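YfkN protein (Bacillus subtilis subsp. subtilis, PDB 3GVE) is a calcineurin-like phosphoesterase family protein whose chain holds a manganese ion and a magnesium ion side by side in a two-metal site. Local coordinates at residues D26-Y29 against Y30-K33; I129-A132 against N133-T136; W178-K181 against N182-Q186. All blocks are in the same frame, centred on the assembly; numbering follows the deposited sequence.

Interaction 1 of 3, residues D26-Y29 against Y30-K33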
loop_
_atom_site.group_PDB
_atom_site.type_symbol
_atom_site.label_atom_id
_atom_site.label_comp_id
_atom_site.label_asym_id
_atom_site.label_seq_id
_atom_site.Cartn_x
_atom_site.Cartn_y
_atom_site.Cartn_z
ATOM N N ASP A 26 10.631 -7.667 9.033
ATOM C CA ASP A 26 10.103 -6.371 9.441
ATOM C C ASP A 26 10.916 -5.300 8.695
ATOM O O ASP A 26 11.765 -4.611 9.266
ATOM C CB ASP A 26 10.117 -6.202 10.975
ATOM C CG ASP A 26 11.483 -6.456 11.619
ATOM O OD1 ASP A 26 12.336 -7.120 11.021
ATOM O OD2 ASP A 26 11.655 -6.010 12.763
ATOM N N TYR A 27 10.650 -5.194 7.401
ATOM C CA TYR A 27 11.499 -4.459 6.462
ATOM C C TYR A 27 10.699 -3.814 5.335
ATOM O O TYR A 27 9.851 -4.442 4.721
ATOM C CB TYR A 27 12.553 -5.406 5.872
ATOM C CG TYR A 27 13.776 -4.682 5.345
ATOM C CD1 TYR A 27 14.828 -4.351 6.192
ATOM C CD2 TYR A 27 13.865 -4.305 4.016
ATOM C CE1 TYR A 27 15.933 -3.680 5.718
ATOM C CE2 TYR A 27 14.984 -3.640 3.536
ATOM C CZ TYR A 27 16.001 -3.337 4.403
ATOM O OH TYR A 27 17.113 -2.653 3.965
ATOM N N ASP A 28 11.003 -2.550 5.071
ATOM C CA ASP A 28 10.431 -1.786 3.977
ATOM C C ASP A 28 11.441 -1.779 2.830
ATOM O O ASP A 28 12.461 -1.108 2.904
ATOM C CB ASP A 28 10.140 -0.347 4.467
ATOM C CG ASP A 28 9.669 0.582 3.364
ATOM O OD1 ASP A 28 9.432 0.141 2.254
ATOM O OD2 ASP A 28 9.545 1.781 3.636
ATOM N N TYR A 29 11.170 -2.533 1.778
ATOM C CA TYR A 29 12.093 -2.613 0.649
ATOM C C TYR A 29 12.140 -1.333 -0.180
ATOM O O TYR A 29 13.098 -1.120 -0.898
ATOM C CB TYR A 29 11.773 -3.792 -0.288
ATOM C CG TYR A 29 11.998 -5.164 0.337
ATOM C CD1 TYR A 29 13.280 -5.657 0.547
ATOM C CD2 TYR A 29 10.919 -5.948 0.735
ATOM C CE1 TYR A 29 13.479 -6.883 1.129
ATOM C CE2 TYR A 29 11.117 -7.173 1.309
ATOM C CZ TYR A 29 12.398 -7.639 1.505
ATOM O OH TYR A 29 12.603 -8.861 2.090
ATOM N N TYR A 30 11.092 -0.523 -0.102
ATOM C CA TYR A 30 11.027 0.719 -0.876
ATOM C C TYR A 30 11.895 1.803 -0.258
ATOM O O TYR A 30 12.748 2.325 -0.956
ATOM C CB TYR A 30 9.584 1.202 -1.040
ATOM C CG TYR A 30 8.640 0.084 -1.415
ATOM C CD1 TYR A 30 7.789 -0.438 -0.483
ATOM C CD2 TYR A 30 8.618 -0.452 -2.695
ATOM C CE1 TYR A 30 6.935 -1.472 -0.797
ATOM C CE2 TYR A 30 7.759 -1.496 -3.017
ATOM C CZ TYR A 30 6.922 -1.989 -2.058
ATOM O OH TYR A 30 6.054 -3.008 -2.342
ATOM N N SER A 31 11.833 2.072 1.039
ATOM C CA SER A 31 12.762 2.995 1.667
ATOM C C SER A 31 14.110 2.321 1.951
ATOM O O SER A 31 15.099 2.967 2.231
ATOM C CB SER A 31 12.137 3.538 2.931
ATOM O OG SER A 31 11.959 2.515 3.854
ATOM N N ASP A 32 14.199 0.980 1.845
ATOM C CA ASP A 32 15.351 0.126 2.085
ATOM C C ASP A 32 15.794 0.290 3.522
ATOM O O ASP A 32 16.937 0.595 3.811
ATOM C CB ASP A 32 16.484 0.435 1.096
ATOM C CG ASP A 32 17.425 -0.737 0.878
ATOM O OD1 ASP A 32 17.391 -1.716 1.626
ATOM O OD2 ASP A 32 18.205 -0.661 -0.087
ATOM N N LYS A 33 14.867 0.074 4.435
ATOM C CA LYS A 33 15.199 0.056 5.849
ATOM C C LYS A 33 14.250 -0.778 6.684
ATOM O O LYS A 33 13.118 -1.041 6.308
ATOM C CB LYS A 33 15.228 1.456 6.427
ATOM C CG LYS A 33 14.060 2.268 6.067
ATOM C CD LYS A 33 14.482 3.712 5.946
ATOM C CE LYS A 33 14.179 4.456 7.216
ATOM N NZ LYS A 33 12.912 5.227 7.153
HETATM O O HOH W 1 10.441 2.951 6.251
#

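Interaction 2 of 3, residues I129-A132 against N133-T136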
loop_
_atom_site.group_PDB
_atom_site.type_symbol
_atom_site.label_atom_id
_atom_site.label_comp_id
_atom_site.label_asym_id
_atom_site.label_seq_id
_atom_site.Cartn_x
_atom_site.Cartn_y
_atom_site.Cartn_z
ATOM N N ILE A 129 -3.591 -26.237 1.391
ATOM C CA ILE A 129 -4.073 -24.920 0.984
ATOM C C ILE A 129 -5.399 -25.176 0.274
ATOM O O ILE A 129 -5.448 -25.841 -0.738
ATOM C CB ILE A 129 -3.028 -24.207 0.111
ATOM C CG1 ILE A 129 -1.804 -23.894 0.979
ATOM C CG2 ILE A 129 -3.594 -22.932 -0.460
ATOM C CD1 ILE A 129 -0.596 -23.337 0.209
ATOM N N VAL A 130 -6.475 -24.683 0.853
ATOM C CA VAL A 130 -7.806 -25.061 0.416
ATOM C C VAL A 130 -8.534 -23.887 -0.224
ATOM O O VAL A 130 -8.314 -22.738 0.127
ATOM C CB VAL A 130 -8.654 -25.641 1.597
ATOM C CG1 VAL A 130 -8.056 -26.996 2.051
ATOM C CG2 VAL A 130 -8.717 -24.659 2.779
ATOM N N ASN A 131 -9.418 -24.207 -1.151
ATOM C CA ASN A 131 -10.346 -23.245 -1.720
ATOM C C ASN A 131 -11.523 -23.992 -2.346
ATOM O O ASN A 131 -11.289 -24.910 -3.117
ATOM C CB ASN A 131 -9.675 -22.361 -2.765
ATOM C CG ASN A 131 -10.695 -21.558 -3.543
ATOM O OD1 ASN A 131 -11.236 -22.038 -4.524
ATOM N ND2 ASN A 131 -11.013 -20.368 -3.068
ATOM N N ALA A 132 -12.726 -23.602 -1.991
ATOM C CA ALA A 132 -13.907 -24.336 -2.398
ATOM C C ALA A 132 -14.646 -23.705 -3.560
ATOM O O ALA A 132 -15.415 -24.388 -4.213
ATOM C CB ALA A 132 -14.859 -24.505 -1.203
ATOM N N ASN A 133 -14.449 -22.413 -3.802
ATOM C CA ASN A 133 -15.302 -21.706 -4.766
ATOM C C ASN A 133 -14.739 -21.444 -6.165
ATOM O O ASN A 133 -15.491 -21.182 -7.082
ATOM C CB ASN A 133 -15.974 -20.456 -4.137
ATOM C CG ASN A 133 -14.996 -19.311 -3.801
ATOM O OD1 ASN A 133 -13.857 -19.526 -3.416
ATOM N ND2 ASN A 133 -15.486 -18.082 -3.916
ATOM N N VAL A 134 -13.429 -21.540 -6.343
ATOM C CA VAL A 134 -12.863 -21.440 -7.684
ATOM C C VAL A 134 -12.993 -22.781 -8.398
ATOM O O VAL A 134 -12.577 -23.792 -7.886
ATOM C CB VAL A 134 -11.382 -20.988 -7.672
ATOM C CG1 VAL A 134 -10.862 -20.812 -9.118
ATOM C CG2 VAL A 134 -11.240 -19.680 -6.896
ATOM N N LYS A 135 -13.593 -22.752 -9.583
ATOM C CA LYS A 135 -13.861 -23.968 -10.339
ATOM C C LYS A 135 -13.298 -23.907 -11.765
ATOM O O LYS A 135 -13.021 -22.850 -12.286
ATOM C CB LYS A 135 -15.368 -24.246 -10.333
ATOM C CG LYS A 135 -15.870 -24.617 -8.932
ATOM C CD LYS A 135 -17.372 -24.878 -8.899
ATOM C CE LYS A 135 -17.866 -25.170 -7.506
ATOM N NZ LYS A 135 -19.302 -25.507 -7.522
ATOM N N THR A 136 -13.115 -25.079 -12.372
ATOM C CA THR A 136 -12.757 -25.141 -13.780
ATOM C C THR A 136 -13.994 -24.682 -14.565
ATOM O O THR A 136 -15.071 -24.573 -14.010
ATOM C CB THR A 136 -12.372 -26.566 -14.220
ATOM O OG1 THR A 136 -13.514 -27.407 -14.124
ATOM C CG2 THR A 136 -11.236 -27.152 -13.350
HETATM O O HOH W 2 -11.994 -25.315 -5.750
#

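Interaction 3 of 3, residues W178-K181 against N182-Q186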
loop_
_atom_site.group_PDB
_atom_site.type_symbol
_atom_site.label_atom_id
_atom_site.label_comp_id
_atom_site.label_asym_id
_atom_site.label_seq_id
_atom_site.Cartn_x
_atom_site.Cartn_y
_atom_site.Cartn_z
ATOM N N TRP A 178 -10.254 -8.545 -11.341
ATOM C CA TRP A 178 -8.904 -8.143 -10.951
ATOM C C TRP A 178 -7.810 -8.867 -11.730
ATOM O O TRP A 178 -6.767 -8.304 -11.980
ATOM C CB TRP A 178 -8.706 -8.364 -9.446
ATOM C CG TRP A 178 -9.640 -7.580 -8.572
ATOM C CD1 TRP A 178 -10.105 -6.322 -8.789
ATOM C CD2 TRP A 178 -10.187 -8.005 -7.328
ATOM N NE1 TRP A 178 -10.915 -5.933 -7.753
ATOM C CE2 TRP A 178 -10.992 -6.956 -6.846
ATOM C CE3 TRP A 178 -10.099 -9.184 -6.585
ATOM C CZ2 TRP A 178 -11.678 -7.042 -5.642
ATOM C CZ3 TRP A 178 -10.788 -9.266 -5.392
ATOM C CH2 TRP A 178 -11.570 -8.207 -4.937
ATOM N N ASP A 179 -8.059 -10.130 -12.053
ATOM C CA ASP A 179 -7.114 -10.973 -12.802
ATOM C C ASP A 179 -7.762 -11.530 -14.082
ATOM O O ASP A 179 -7.572 -12.667 -14.454
ATOM C CB ASP A 179 -6.535 -12.093 -11.918
ATOM C CG ASP A 179 -5.190 -11.724 -11.340
ATOM O OD1 ASP A 179 -4.292 -11.374 -12.120
ATOM O OD2 ASP A 179 -5.034 -11.751 -10.115
ATOM N N LYS A 180 -8.534 -10.678 -14.743
ATOM C CA LYS A 180 -9.149 -11.028 -16.022
ATOM C C LYS A 180 -8.167 -11.683 -17.031
ATOM O O LYS A 180 -8.449 -12.721 -17.582
ATOM C CB LYS A 180 -9.812 -9.801 -16.638
ATOM C CG LYS A 180 -10.592 -10.100 -17.911
ATOM C CD LYS A 180 -11.521 -8.947 -18.278
ATOM C CE LYS A 180 -12.168 -9.157 -19.629
ATOM N NZ LYS A 180 -11.188 -8.765 -20.653
ATOM N N LYS A 181 -7.004 -11.087 -17.225
ATOM C CA LYS A 181 -6.041 -11.621 -18.191
ATOM C C LYS A 181 -5.609 -13.035 -17.814
ATOM O O LYS A 181 -5.527 -13.905 -18.656
ATOM C CB LYS A 181 -4.831 -10.691 -18.345
ATOM C CG LYS A 181 -3.792 -11.150 -19.364
ATOM C CD LYS A 181 -2.726 -10.083 -19.585
ATOM C CE LYS A 181 -2.311 -9.969 -21.061
ATOM N NZ LYS A 181 -1.132 -9.075 -21.280
ATOM N N ASN A 182 -5.338 -13.260 -16.533
ATOM C CA ASN A 182 -4.875 -14.582 -16.091
ATOM C C ASN A 182 -5.960 -15.627 -15.946
ATOM O O ASN A 182 -5.670 -16.812 -15.915
ATOM C CB ASN A 182 -4.151 -14.486 -14.743
ATOM C CG ASN A 182 -2.783 -13.871 -14.846
ATOM O OD1 ASN A 182 -2.156 -13.914 -15.884
ATOM N ND2 ASN A 182 -2.309 -13.290 -13.748
ATOM N N LEU A 183 -7.209 -15.190 -15.825
ATOM C CA LEU A 183 -8.278 -16.098 -15.431
ATOM C C LEU A 183 -9.421 -16.307 -16.423
ATOM O O LEU A 183 -10.045 -17.345 -16.402
ATOM C CB LEU A 183 -8.865 -15.678 -14.079
ATOM C CG LEU A 183 -7.841 -15.605 -12.935
ATOM C CD1 LEU A 183 -8.593 -15.251 -11.650
ATOM C CD2 LEU A 183 -7.105 -16.937 -12.776
ATOM N N GLU A 184 -9.695 -15.311 -17.260
ATOM C CA GLU A 184 -10.801 -15.415 -18.206
ATOM C C GLU A 184 -10.658 -16.648 -19.093
ATOM O O GLU A 184 -9.607 -16.890 -19.659
ATOM C CB GLU A 184 -10.884 -14.150 -19.061
ATOM C CG GLU A 184 -12.094 -14.076 -19.979
ATOM C CD GLU A 184 -12.192 -12.744 -20.689
ATOM O OE1 GLU A 184 -11.156 -12.214 -21.109
ATOM O OE2 GLU A 184 -13.304 -12.232 -20.796
ATOM N N GLY A 185 -11.712 -17.442 -19.165
ATOM C CA GLY A 185 -11.676 -18.652 -19.969
ATOM C C GLY A 185 -11.007 -19.857 -19.319
ATOM O O GLY A 185 -11.010 -20.943 -19.884
ATOM N N GLN A 186 -10.454 -19.664 -18.123
ATOM C CA GLN A 186 -9.707 -20.717 -17.438
ATOM C C GLN A 186 -10.318 -21.214 -16.129
ATOM O O GLN A 186 -10.146 -22.359 -15.777
ATOM C CB GLN A 186 -8.277 -20.254 -17.193
ATOM C CG GLN A 186 -7.557 -19.865 -18.459
ATOM C CD GLN A 186 -6.064 -19.872 -18.304
ATOM O OE1 GLN A 186 -5.472 -20.889 -17.999
ATOM N NE2 GLN A 186 -5.458 -18.729 -18.497
HETATM O O HOH W 3 -4.523 -11.065 -14.796
HETATM O O HOH W 4 -8.626 -12.089 -20.596
HETATM O O HOH W 5 -6.938 -16.377 -19.315
#

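Interaction 1 of 3, residues D26-Y29 against Y30-K33
D28 and K33 pair across a short beta hairpin as an antiparallel hydrogen-bonded pair, and with D32 also facing D28 the turn closes in a G1 beta bulge. Two backbone bonds join the arms: D28 N to K33 O at 2.9 Å, and the longer K33 N to D28 O at 3.1 Å.

The carboxylate of D28 folds over the turn and gathers its polar groups. Its CG lies anti to the backbone N (chi1 174°), which carries OD1 to Y30 N at 3.0 Å and OD2 to the hydroxyl of S31. In the modelled conformer of S31, one of two, OG donates to OD2 over 2.5 Å, a bond that is to that extent doubtful. Y30 N meets OD1 from above the carboxylate plane, and S31 OG in this conformer stands over it more steeply. S31 N adds weak bonds to both oxygens, and a water that donates to OD2 has a weak link to K33 NZ, which is also hydrogen-bonded to Y286 OH of the second subunit.

The three tyrosine rings spread round the hairpin. The Y27 ring lies across the strand pair, with K33 O 3.7 Å above its plane, over the centre. Y29 turns away from the hairpin to reach H332 of helix 322-340 through its hydroxyl, and Y27 CD2 sits over one face of its ring near the rim. The Y30 ring is set at about a right angle to the D28 side chain.

D32 is shared: OD2 forms a salt bridge with R340, while OD1 accepts a hydrogen bond from Y27 OH at 2.5 Å, on its anti side and 18° out of the carboxylate plane.

Interaction 2 of 3, residues I129-A132 against N133-T136
The bend between two short strands, 129-130 and 134-135, is held by the side chain of N131, which reaches forward to a backbone N-H three residues on. N131 OD1 accepts from V134 N at 2.9 Å. The bond is fairly straight, 160° at the hydrogen, and the donor lies in the carbonyl plane on a lone pair of the amide oxygen. Because CG stands anti to the backbone N (chi1 169°), the amide is carried alongside the chain ahead, and the same oxygen rests against the V134 side chain, 3.3 Å from CG2.

The other end of the amide is used too. N131 ND2 donates to N133 OD1 at 3.0 Å, nearly in line with the acceptor's C=O bond, although the partner is tilted 31° from the plane of the N131 amide, and the bond is correspondingly bent at its hydrogen. The two side chains run at about a right angle to each other. In this way one buried amide ties both its oxygen and its nitrogen to the following residues, which should fix its flip.

N133 is in turn set from behind: its ND2 donates to the carbonyl oxygens of V171 and Q190, which probably helps hold OD1 toward N131. On the backbone side of the bend, a water lies 2.8 Å from N131 O and 2.7 Å from V134 O.

Around the bend, strand 129-130 runs parallel to 104-105, and 134-135 pairs antiparallel with 188-189. A132 and N133 pack on helix 192-205, where K135 NZ forms a salt bridge with E198, while V134 lies against Y143 and V171.

Interaction 3 of 3, residues W178-K181 against N182-Q186
K180 O receives two backbone N-H groups at the end of the single-turn helix 180-183. E184 N approaches at 2.9 Å in a straight bond, 163° at the hydrogen, while L183 N, at 3.3 Å, comes from well above the carbonyl plane. L183 N also makes a weak bond to D179 O.

On the outer side of this turn the K180 and E184 side chains lie side by side and point the same way. K180 NZ meets E184 OE1 at 3.5 Å, a long salt bridge whose hydrogen bond is weak; K180 CE is just as near the carboxylate. The lysine chain is extended until its last torsion, where it bends (chi4 -80°). A water donates to E184 OE1 at 2.6 Å and to K180 O, linking the carboxylate to the helix end. Another water joins K181 O and E184 O to Q186 NE2.

At the start of the turn, N182 ND2 makes a weak bond to D179 OD1 at 3.2 Å, the two flat groups being only 22° apart in plane. A water bridges the same oxygen to N182 N. Second-shell partners fix both ends: N112 ND2 binds D179 OD2, and F111 O accepts from N182 ND2.

Inward, L183 packs its CD1 against D179 CB and sits among F111, L115 of helix 115-123, and I175 and M176 of helix 175-178; W178, closing that helix, meets the ring of the magnesium ligand H249.

In the fold
Along the chain the three contacts come in series, all within the calcineurin-like phosphoesterase range. Interactions 2 and 3 are neighbours, their centres 15 Å apart and nearest atoms about 4 Å apart, and strand 188-189, which pairs with 134-135, follows soon after 182-186. Interaction 1 lies further off, its centre 34 Å from interaction 2 and 31 Å from interaction 3, against helix 322-340 and the second subunit. Each contact has a side chain within about 12 Å of an ion: those of Y30 and N131 are about 12 Å from manganese and magnesium respectively, and that of D179 about 10 Å from magnesium. None of the three supplies a metal ligand; they lie in the surroundings of the two-metal site.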